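Local coordinates for thiosulfate sulfurtransferase YnjE (Escherichia coli, PDB 2WLR), which transfers sulfur from thiosulfate to cyanide, giving thiocyanate and sulfite, as a periplasmic, monomeric enzyme built of repeated rhodanese domains, at residues Lys118-Val126 and Met376-Lys384; Lys192-His202 and Val256-Ile266. One frame throughout, in Å; residues are numbered along the deposited sequence.

Contact 1: Lys118-Val126 and Met376-Lys384; sequences KLPHFEQLV and MYARAMGWK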
loop_
_atom_site.group_PDB
_atom_site.type_symbol
_atom_site.label_atom_id
_atom_site.label_comp_id
_atom_site.label_asym_id
_atom_site.label_seq_id
_atom_site.Cartn_x
_atom_site.Cartn_y
_atom_site.Cartn_z
ATOM N N LYS A 118 7.970 0.325 13.750
ATOM C CA LYS A 118 8.002 0.297 12.277
ATOM C C LYS A 118 6.979 -0.661 11.717
ATOM O O LYS A 118 6.458 -1.502 12.444
ATOM C CB LYS A 118 9.393 -0.102 11.795
ATOM C CG LYS A 118 9.873 -1.480 12.238
ATOM C CD LYS A 118 11.385 -1.668 12.037
ATOM C CE LYS A 118 11.924 -2.924 12.772
ATOM N NZ LYS A 118 13.368 -2.787 13.179
ATOM N N LEU A 119 6.720 -0.565 10.414
ATOM C CA LEU A 119 6.053 -1.655 9.720
ATOM C C LEU A 119 6.868 -2.904 9.807
ATOM O O LEU A 119 8.049 -2.873 9.517
ATOM C CB LEU A 119 5.889 -1.377 8.230
ATOM C CG LEU A 119 5.003 -0.257 7.791
ATOM C CD1 LEU A 119 4.942 -0.262 6.263
ATOM C CD2 LEU A 119 3.579 -0.435 8.384
ATOM N N PRO A 120 6.249 -4.017 10.197
ATOM C CA PRO A 120 6.932 -5.285 10.282
ATOM C C PRO A 120 7.746 -5.594 9.041
ATOM O O PRO A 120 8.849 -6.099 9.157
ATOM C CB PRO A 120 5.781 -6.271 10.475
ATOM C CG PRO A 120 4.792 -5.513 11.185
ATOM C CD PRO A 120 4.861 -4.107 10.692
ATOM N N HIS A 121 7.225 -5.248 7.861
ATOM C CA HIS A 121 7.986 -5.485 6.635
ATOM C C HIS A 121 8.021 -4.243 5.776
ATOM O O HIS A 121 7.708 -4.285 4.603
ATOM C CB HIS A 121 7.375 -6.641 5.865
ATOM C CG HIS A 121 7.242 -7.879 6.682
ATOM N ND1 HIS A 121 8.318 -8.672 7.024
ATOM C CD2 HIS A 121 6.155 -8.435 7.268
ATOM C CE1 HIS A 121 7.887 -9.682 7.764
ATOM N NE2 HIS A 121 6.585 -9.547 7.948
ATOM N N PHE A 122 8.479 -3.137 6.362
ATOM C CA PHE A 122 8.617 -1.880 5.646
ATOM C C PHE A 122 9.426 -2.020 4.326
ATOM O O PHE A 122 9.197 -1.271 3.370
ATOM C CB PHE A 122 9.258 -0.801 6.541
ATOM C CG PHE A 122 10.700 -1.015 6.830
ATOM C CD1 PHE A 122 11.647 -0.554 5.945
ATOM C CD2 PHE A 122 11.124 -1.718 7.943
ATOM C CE1 PHE A 122 12.965 -0.748 6.140
ATOM C CE2 PHE A 122 12.476 -1.912 8.162
ATOM C CZ PHE A 122 13.410 -1.445 7.232
ATOM N N GLU A 123 10.370 -2.946 4.308
ATOM C CA GLU A 123 11.260 -3.088 3.174
ATOM C C GLU A 123 10.553 -3.542 1.909
ATOM O O GLU A 123 11.118 -3.469 0.827
ATOM C CB GLU A 123 12.413 -4.038 3.532
ATOM C CG GLU A 123 12.101 -5.514 3.590
ATOM C CD GLU A 123 11.305 -5.944 4.815
ATOM O OE1 GLU A 123 11.234 -5.201 5.818
ATOM O OE2 GLU A 123 10.783 -7.082 4.784
ATOM N N GLN A 124 9.318 -3.989 2.048
ATOM C CA GLN A 124 8.498 -4.339 0.877
ATOM C C GLN A 124 7.947 -3.164 0.144
ATOM O O GLN A 124 7.462 -3.323 -0.977
ATOM C CB GLN A 124 7.351 -5.235 1.293
ATOM C CG GLN A 124 7.821 -6.631 1.770
ATOM C CD GLN A 124 6.780 -7.402 2.549
ATOM O OE1 GLN A 124 5.646 -6.963 2.771
ATOM N NE2 GLN A 124 7.158 -8.613 2.955
ATOM N N LEU A 125 7.938 -1.995 0.769
ATOM C CA LEU A 125 7.392 -0.754 0.193
ATOM C C LEU A 125 8.534 0.201 0.059
ATOM O O LEU A 125 8.822 1.004 0.948
ATOM C CB LEU A 125 6.280 -0.156 1.080
ATOM C CG LEU A 125 5.012 -0.989 1.125
ATOM C CD1 LEU A 125 4.073 -0.456 2.182
ATOM C CD2 LEU A 125 4.272 -1.040 -0.194
ATOM N N VAL A 126 9.208 0.128 -1.078
ATOM C CA VAL A 126 10.399 0.954 -1.288
ATOM C C VAL A 126 10.063 2.389 -1.747
ATOM O O VAL A 126 8.908 2.721 -2.031
ATOM C CB VAL A 126 11.385 0.268 -2.255
ATOM C CG1 VAL A 126 11.610 -1.205 -1.818
ATOM C CG2 VAL A 126 10.880 0.366 -3.722
HETATM N N MSE A 376 -1.143 -6.201 -0.567
HETATM C CA MSE A 376 0.261 -5.809 -0.388
HETATM C C MSE A 376 0.485 -4.941 0.832
HETATM O O MSE A 376 1.474 -5.112 1.527
HETATM C CB MSE A 376 0.833 -5.172 -1.656
HETATM C CG MSE A 376 0.860 -6.064 -2.879
HETATM SE SE MSE A 376 2.028 -7.616 -2.680
HETATM C CE MSE A 376 3.752 -6.677 -2.888
ATOM N N TYR A 377 -0.413 -4.000 1.094
ATOM C CA TYR A 377 -0.315 -3.200 2.319
ATOM C C TYR A 377 -0.450 -4.072 3.590
ATOM O O TYR A 377 0.367 -3.981 4.481
ATOM C CB TYR A 377 -1.338 -2.083 2.317
ATOM C CG TYR A 377 -1.178 -1.051 1.214
ATOM C CD1 TYR A 377 0.058 -0.872 0.549
ATOM C CD2 TYR A 377 -2.261 -0.300 0.789
ATOM C CE1 TYR A 377 0.208 0.056 -0.448
ATOM C CE2 TYR A 377 -2.097 0.645 -0.210
ATOM C CZ TYR A 377 -0.861 0.802 -0.818
ATOM O OH TYR A 377 -0.727 1.741 -1.824
ATOM N N ALA A 378 -1.453 -4.946 3.641
ATOM C CA ALA A 378 -1.629 -5.820 4.806
ATOM C C ALA A 378 -0.432 -6.733 5.019
ATOM O O ALA A 378 -0.028 -6.969 6.123
ATOM C CB ALA A 378 -2.902 -6.667 4.622
ATOM N N ARG A 379 0.155 -7.229 3.926
ATOM C CA ARG A 379 1.371 -8.021 3.992
ATOM C C ARG A 379 2.519 -7.219 4.633
ATOM O O ARG A 379 3.184 -7.699 5.567
ATOM C CB ARG A 379 1.740 -8.480 2.587
ATOM C CG ARG A 379 3.036 -9.266 2.502
ATOM C CD ARG A 379 3.334 -9.643 1.065
ATOM N NE ARG A 379 4.666 -10.215 0.831
ATOM C CZ ARG A 379 5.656 -9.636 0.158
ATOM N NH1 ARG A 379 5.575 -8.397 -0.306
ATOM N NH2 ARG A 379 6.798 -10.305 0.001
ATOM N N ALA A 380 2.715 -5.968 4.190
ATOM C CA ALA A 380 3.764 -5.079 4.730
ATOM C C ALA A 380 3.485 -4.751 6.205
ATOM O O ALA A 380 4.404 -4.568 7.028
ATOM C CB ALA A 380 3.824 -3.814 3.897
HETATM N N MSE A 381 2.206 -4.717 6.554
HETATM C CA MSE A 381 1.742 -4.477 7.920
HETATM C C MSE A 381 1.903 -5.686 8.827
HETATM O O MSE A 381 1.598 -5.600 10.025
HETATM C CB MSE A 381 0.276 -4.053 7.892
HETATM C CG MSE A 381 0.091 -2.642 7.427
HETATM SE SE MSE A 381 -1.729 -2.199 6.799
HETATM C CE MSE A 381 -2.807 -2.361 8.349
ATOM N N GLY A 382 2.291 -6.829 8.262
ATOM C CA GLY A 382 2.560 -8.019 9.042
ATOM C C GLY A 382 1.335 -8.860 9.314
ATOM O O GLY A 382 1.378 -9.736 10.178
ATOM N N TRP A 383 0.239 -8.648 8.581
ATOM C CA TRP A 383 -0.939 -9.478 8.778
ATOM C C TRP A 383 -0.612 -10.864 8.220
ATOM O O TRP A 383 -0.160 -10.974 7.086
ATOM C CB TRP A 383 -2.150 -8.861 8.075
ATOM C CG TRP A 383 -2.682 -7.675 8.781
ATOM C CD1 TRP A 383 -1.975 -6.739 9.487
ATOM C CD2 TRP A 383 -4.060 -7.357 8.952
ATOM N NE1 TRP A 383 -2.848 -5.838 10.059
ATOM C CE2 TRP A 383 -4.132 -6.191 9.739
ATOM C CE3 TRP A 383 -5.242 -7.929 8.488
ATOM C CZ2 TRP A 383 -5.355 -5.602 10.091
ATOM C CZ3 TRP A 383 -6.460 -7.357 8.841
ATOM C CH2 TRP A 383 -6.511 -6.200 9.635
ATOM N N LYS A 384 -0.804 -11.902 9.027
ATOM C CA LYS A 384 -0.190 -13.212 8.743
ATOM C C LYS A 384 -1.069 -14.096 7.875
ATOM O O LYS A 384 -0.584 -15.069 7.315
ATOM C CB LYS A 384 0.162 -13.962 10.035
ATOM C CG LYS A 384 1.168 -13.240 10.918
ATOM C CD LYS A 384 1.574 -14.052 12.134
ATOM C CE LYS A 384 2.530 -13.265 13.046
ATOM N NZ LYS A 384 1.880 -12.047 13.669
HETATM O O HOH W 1 3.985 -6.226 0.716
#
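The carboxamide of Q124 lies flat against the guanidinium of R379, the two planes 2° apart, while the chains that carry them cross at about a right angle. NE2 of Q124 sits over the centre of the group, 3.3 Å from CZ of R379, and CD of Q124 lies over NH1. This is stacking, not hydrogen bonding: Q124 NE2 and R379 NH2 are both donors, and Q124 OE1 meets R379 NH1 at a poor angle. Stacked this way, R379 can still use NH1 in other bonds, and it donates to the carbonyl of V231. Water 1 ties the pair together, accepting from R379 NH1 and donating to Q124 OE1 (2.7 Å) and to the backbone O of M376. R379 reaches the amide because its chain runs extended from CG to NE, with CG anti to the backbone N (chi1 177°).

The helix 369-380, which follows the active-site cysteine of the third rhodanese repeat, ends here in a Schellman motif with G382 at positive phi. The carbonyl of A380, in its last turn, accepts from H121 N at 3.0 Å (N-H...O angle 154°), so a polar group at the helix end is used by the segment that leads into strand 125-126, an outer strand of the neighbouring sheet. Beyond that bond the P120 ring fits over the turn, its CG 3.4 Å from M381 O and its CB near G382 CA; a CB on G382 would clash with P120 CG. The H121 ring presents its edge to G382 CA. On the buried side, L125 CD1 rests 3.8 Å from A380 CB, and L125 CD2 approaches the edge of the Y377 ring.

Contact 2: Lys192-His202 and Val256-Ile266; sequences KAMLAKHGIRH and VKAEPDFGVKI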
loop_
_atom_site.group_PDB
_atom_site.type_symbol
_atom_site.label_atom_id
_atom_site.label_comp_id
_atom_site.label_asym_id
_atom_site.label_seq_id
_atom_site.Cartn_x
_atom_site.Cartn_y
_atom_site.Cartn_z
ATOM N N LYS A 192 4.247 -19.511 -15.416
ATOM C CA LYS A 192 5.595 -20.020 -15.611
ATOM C C LYS A 192 6.219 -19.438 -16.860
ATOM O O LYS A 192 7.377 -19.018 -16.851
ATOM C CB LYS A 192 5.543 -21.533 -15.710
ATOM C CG LYS A 192 6.848 -22.282 -15.790
ATOM C CD LYS A 192 6.518 -23.770 -15.947
ATOM C CE LYS A 192 7.724 -24.630 -15.732
ATOM N NZ LYS A 192 8.653 -24.522 -16.842
ATOM N N ALA A 193 5.468 -19.346 -17.950
ATOM C CA ALA A 193 6.022 -18.787 -19.173
ATOM C C ALA A 193 6.325 -17.303 -19.003
ATOM O O ALA A 193 7.339 -16.797 -19.474
ATOM C CB ALA A 193 5.050 -19.023 -20.353
HETATM N N MSE A 194 5.414 -16.594 -18.357
HETATM C CA MSE A 194 5.574 -15.159 -18.163
HETATM C C MSE A 194 6.822 -14.854 -17.329
HETATM O O MSE A 194 7.608 -13.969 -17.649
HETATM C CB MSE A 194 4.289 -14.621 -17.492
HETATM C CG MSE A 194 4.286 -13.101 -17.150
HETATM SE SE MSE A 194 5.157 -12.688 -15.452
HETATM C CE MSE A 194 3.936 -13.525 -14.172
ATOM N N LEU A 195 7.001 -15.635 -16.268
ATOM C CA LEU A 195 8.119 -15.449 -15.344
ATOM C C LEU A 195 9.436 -15.680 -16.102
ATOM O O LEU A 195 10.383 -14.870 -16.002
ATOM C CB LEU A 195 7.995 -16.326 -14.103
ATOM C CG LEU A 195 6.845 -15.965 -13.147
ATOM C CD1 LEU A 195 6.459 -17.121 -12.275
ATOM C CD2 LEU A 195 7.261 -14.752 -12.270
ATOM N N ALA A 196 9.482 -16.768 -16.868
ATOM C CA ALA A 196 10.678 -17.068 -17.666
ATOM C C ALA A 196 11.022 -15.949 -18.621
ATOM O O ALA A 196 12.176 -15.489 -18.686
ATOM C CB ALA A 196 10.492 -18.372 -18.442
ATOM N N LYS A 197 10.026 -15.459 -19.341
ATOM C CA LYS A 197 10.194 -14.420 -20.362
ATOM C C LYS A 197 10.735 -13.115 -19.783
ATOM O O LYS A 197 11.544 -12.443 -20.392
ATOM C CB LYS A 197 8.834 -14.184 -21.030
ATOM C CG LYS A 197 8.697 -13.250 -22.209
ATOM C CD LYS A 197 7.202 -12.713 -22.323
ATOM C CE LYS A 197 6.071 -13.766 -22.064
ATOM N NZ LYS A 197 4.791 -13.266 -21.332
ATOM N N HIS A 198 10.297 -12.768 -18.580
ATOM C CA HIS A 198 10.793 -11.577 -17.897
ATOM C C HIS A 198 12.008 -11.836 -16.987
ATOM O O HIS A 198 12.422 -10.948 -16.236
ATOM C CB HIS A 198 9.651 -10.908 -17.127
ATOM C CG HIS A 198 8.587 -10.384 -18.026
ATOM N ND1 HIS A 198 8.676 -9.159 -18.651
ATOM C CD2 HIS A 198 7.451 -10.960 -18.476
ATOM C CE1 HIS A 198 7.611 -8.981 -19.412
ATOM N NE2 HIS A 198 6.853 -10.067 -19.333
ATOM N N GLY A 199 12.621 -13.017 -17.076
ATOM C CA GLY A 199 13.878 -13.284 -16.396
ATOM C C GLY A 199 13.796 -13.362 -14.901
ATOM O O GLY A 199 14.725 -12.984 -14.196
ATOM N N ILE A 200 12.669 -13.863 -14.408
ATOM C CA ILE A 200 12.397 -13.948 -12.980
ATOM C C ILE A 200 12.451 -15.403 -12.500
ATOM O O ILE A 200 11.661 -16.245 -12.972
ATOM C CB ILE A 200 11.014 -13.369 -12.656
ATOM C CG1 ILE A 200 10.914 -11.909 -13.136
ATOM C CG2 ILE A 200 10.731 -13.493 -11.148
ATOM C CD1 ILE A 200 9.474 -11.333 -13.136
ATOM N N ARG A 201 13.376 -15.735 -11.592
ATOM C CA ARG A 201 13.344 -17.003 -10.867
ATOM C C ARG A 201 12.683 -16.785 -9.519
ATOM O O ARG A 201 12.445 -15.630 -9.095
ATOM C CB ARG A 201 14.754 -17.543 -10.623
ATOM C CG ARG A 201 15.584 -17.733 -11.842
ATOM C CD ARG A 201 16.889 -18.460 -11.489
ATOM N NE ARG A 201 17.563 -17.750 -10.405
ATOM C CZ ARG A 201 18.379 -16.708 -10.554
ATOM N NH1 ARG A 201 18.709 -16.244 -11.761
ATOM N NH2 ARG A 201 18.906 -16.139 -9.469
ATOM N N HIS A 202 12.482 -17.873 -8.786
ATOM C CA HIS A 202 11.857 -17.757 -7.471
ATOM C C HIS A 202 12.694 -16.880 -6.507
ATOM O O HIS A 202 12.149 -16.251 -5.592
ATOM C CB HIS A 202 11.561 -19.141 -6.885
ATOM C CG HIS A 202 12.731 -19.799 -6.215
ATOM N ND1 HIS A 202 13.770 -20.369 -6.917
ATOM C CD2 HIS A 202 13.010 -19.993 -4.905
ATOM C CE1 HIS A 202 14.642 -20.887 -6.065
ATOM N NE2 HIS A 202 14.197 -20.676 -4.837
ATOM N N VAL A 256 15.287 -8.810 -22.411
ATOM C CA VAL A 256 15.559 -9.419 -21.135
ATOM C C VAL A 256 16.063 -10.847 -21.355
ATOM O O VAL A 256 15.504 -11.585 -22.167
ATOM C CB VAL A 256 14.296 -9.386 -20.237
ATOM C CG1 VAL A 256 14.510 -10.118 -18.945
ATOM C CG2 VAL A 256 13.895 -7.927 -19.980
ATOM N N LYS A 257 17.129 -11.208 -20.658
ATOM C CA LYS A 257 17.603 -12.594 -20.626
ATOM C C LYS A 257 16.543 -13.452 -19.948
ATOM O O LYS A 257 16.187 -13.219 -18.785
ATOM C CB LYS A 257 18.959 -12.732 -19.904
ATOM C CG LYS A 257 19.624 -14.064 -20.142
ATOM C CD LYS A 257 20.916 -14.259 -19.329
ATOM C CE LYS A 257 21.598 -15.571 -19.727
ATOM N NZ LYS A 257 22.374 -16.213 -18.624
ATOM N N ALA A 258 16.076 -14.466 -20.651
ATOM C CA ALA A 258 15.096 -15.384 -20.080
ATOM C C ALA A 258 15.669 -16.320 -19.032
ATOM O O ALA A 258 16.862 -16.657 -19.043
ATOM C CB ALA A 258 14.420 -16.193 -21.174
ATOM N N GLU A 259 14.803 -16.718 -18.101
ATOM C CA GLU A 259 15.158 -17.688 -17.070
ATOM C C GLU A 259 14.198 -18.863 -17.209
ATOM O O GLU A 259 13.142 -18.899 -16.605
ATOM C CB GLU A 259 15.069 -17.054 -15.683
ATOM C CG GLU A 259 16.166 -16.014 -15.417
ATOM C CD GLU A 259 17.534 -16.614 -15.044
ATOM O OE1 GLU A 259 17.671 -17.846 -14.893
ATOM O OE2 GLU A 259 18.495 -15.822 -14.903
ATOM N N PRO A 260 14.566 -19.858 -18.010
ATOM C CA PRO A 260 13.649 -20.977 -18.254
ATOM C C PRO A 260 13.329 -21.885 -17.059
ATOM O O PRO A 260 12.362 -22.658 -17.124
ATOM C CB PRO A 260 14.349 -21.775 -19.374
ATOM C CG PRO A 260 15.761 -21.382 -19.277
ATOM C CD PRO A 260 15.785 -19.945 -18.834
ATOM N N ASP A 261 14.135 -21.828 -16.000
ATOM C CA ASP A 261 13.956 -22.677 -14.826
ATOM C C ASP A 261 13.660 -21.808 -13.593
ATOM O O ASP A 261 14.527 -21.117 -13.076
ATOM C CB ASP A 261 15.212 -23.534 -14.567
ATOM C CG ASP A 261 15.574 -24.408 -15.754
ATOM O OD1 ASP A 261 14.762 -25.293 -16.102
ATOM O OD2 ASP A 261 16.657 -24.185 -16.347
ATOM N N PHE A 262 12.410 -21.864 -13.145
ATOM C CA PHE A 262 11.959 -21.018 -12.012
ATOM C C PHE A 262 12.613 -21.400 -10.697
ATOM O O PHE A 262 12.919 -20.522 -9.874
ATOM C CB PHE A 262 10.431 -21.094 -11.909
ATOM C CG PHE A 262 9.816 -20.068 -10.954
ATOM C CD1 PHE A 262 10.012 -18.733 -11.131
ATOM C CD2 PHE A 262 9.030 -20.488 -9.891
ATOM C CE1 PHE A 262 9.426 -17.798 -10.248
ATOM C CE2 PHE A 262 8.445 -19.584 -9.024
ATOM C CZ PHE A 262 8.657 -18.243 -9.200
ATOM N N GLY A 263 12.809 -22.703 -10.504
ATOM C CA GLY A 263 13.584 -23.217 -9.371
ATOM C C GLY A 263 12.798 -23.797 -8.229
ATOM O O GLY A 263 13.377 -24.403 -7.304
ATOM N N VAL A 264 11.485 -23.604 -8.275
ATOM C CA VAL A 264 10.530 -24.288 -7.406
ATOM C C VAL A 264 9.275 -24.589 -8.228
ATOM O O VAL A 264 9.058 -23.986 -9.291
ATOM C CB VAL A 264 10.096 -23.437 -6.175
ATOM C CG1 VAL A 264 11.283 -23.100 -5.297
ATOM C CG2 VAL A 264 9.346 -22.157 -6.611
ATOM N N LYS A 265 8.442 -25.504 -7.732
ATOM C CA LYS A 265 7.178 -25.809 -8.392
ATOM C C LYS A 265 6.189 -24.667 -8.176
ATOM O O LYS A 265 6.030 -24.177 -7.058
ATOM C CB LYS A 265 6.560 -27.118 -7.883
ATOM C CG LYS A 265 7.281 -28.362 -8.340
ATOM C CD LYS A 265 6.374 -29.558 -8.207
ATOM C CE LYS A 265 7.127 -30.855 -8.395
ATOM N NZ LYS A 265 6.330 -31.951 -7.784
ATOM N N ILE A 266 5.509 -24.278 -9.248
ATOM C CA ILE A 266 4.470 -23.251 -9.207
ATOM C C ILE A 266 3.132 -23.978 -9.019
ATOM O O ILE A 266 2.876 -24.974 -9.708
ATOM C CB ILE A 266 4.484 -22.469 -10.525
ATOM C CG1 ILE A 266 5.788 -21.687 -10.638
ATOM C CG2 ILE A 266 3.275 -21.523 -10.650
ATOM C CD1 ILE A 266 6.071 -21.094 -12.020
HETATM O O HOH W 2 10.247 -22.433 -15.388
HETATM O O HOH W 3 11.291 -25.032 -17.796
HETATM O O HOH W 4 13.085 -12.889 -22.515
HETATM O O HOH W 5 11.539 -18.603 -14.394
#
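A Schellman motif ends helix 188-197 of the second rhodanese repeat, and the loop after helix 238-243 is laid along it. G199, at positive phi, is the C-prime residue of the motif, with I200 N bonded to L195 O and G199 N to A196 O. That same A196 carbonyl accepts from E259 N at 3.0 Å, the two donors arriving from opposite faces of its plane. The F262 ring is sandwiched: L195 CD1 lies over one face, 4.1 Å from the centroid, and H202 CB over the other, 4.0 Å from it, both as CH-pi contacts. R201 turns an edge of its guanidinium to E259, whose carboxylate plane is turned 74° from it; NH1-OE2 is a salt bridge with a weak hydrogen bond, while the strongest polar partner of R201 is D203, and NH2 is salt-bridged to D147. Two waters link K192 NZ to P260 O, one only weakly held by NZ. With chi1 at 82°, CG of H202 stands between the backbone N and the carbonyl carbon, which brings the imidazole beside its own N-H, and both groups donate to F262 O. Replacing H202 by an alanine is likely to leave F262 O with one donor fewer and V264 CG1 without the imidazole face it packs on. The ND1 bond, 3.1 Å, is directed at a lone pair of F262 O; the oxygen lies 12° out of the imidazole plane.

Overall arrangement
Contact 1, its centre about 8 Å from that of the chain, joins different repeats: the segment entering the sheet of the second repeat meets the helix end of the third. Contact 2 lies about 26 Å out, more exposed, and holds a loop against the second repeat's own helix 188-197. Their centres are about 25 Å apart and their nearest atoms about 10 Å, yet helix 213-226 borders both. Each uses a backbone carbonyl close to a Schellman motif: A196 O is one of its acceptors, A380 O lies beside it. Contact 1 combines an amide-guanidinium stack with a single direct hydrogen bond; contact 2 buries more surface (818 against 479 Å²) through several direct bonds, CH-pi contacts and bridging waters.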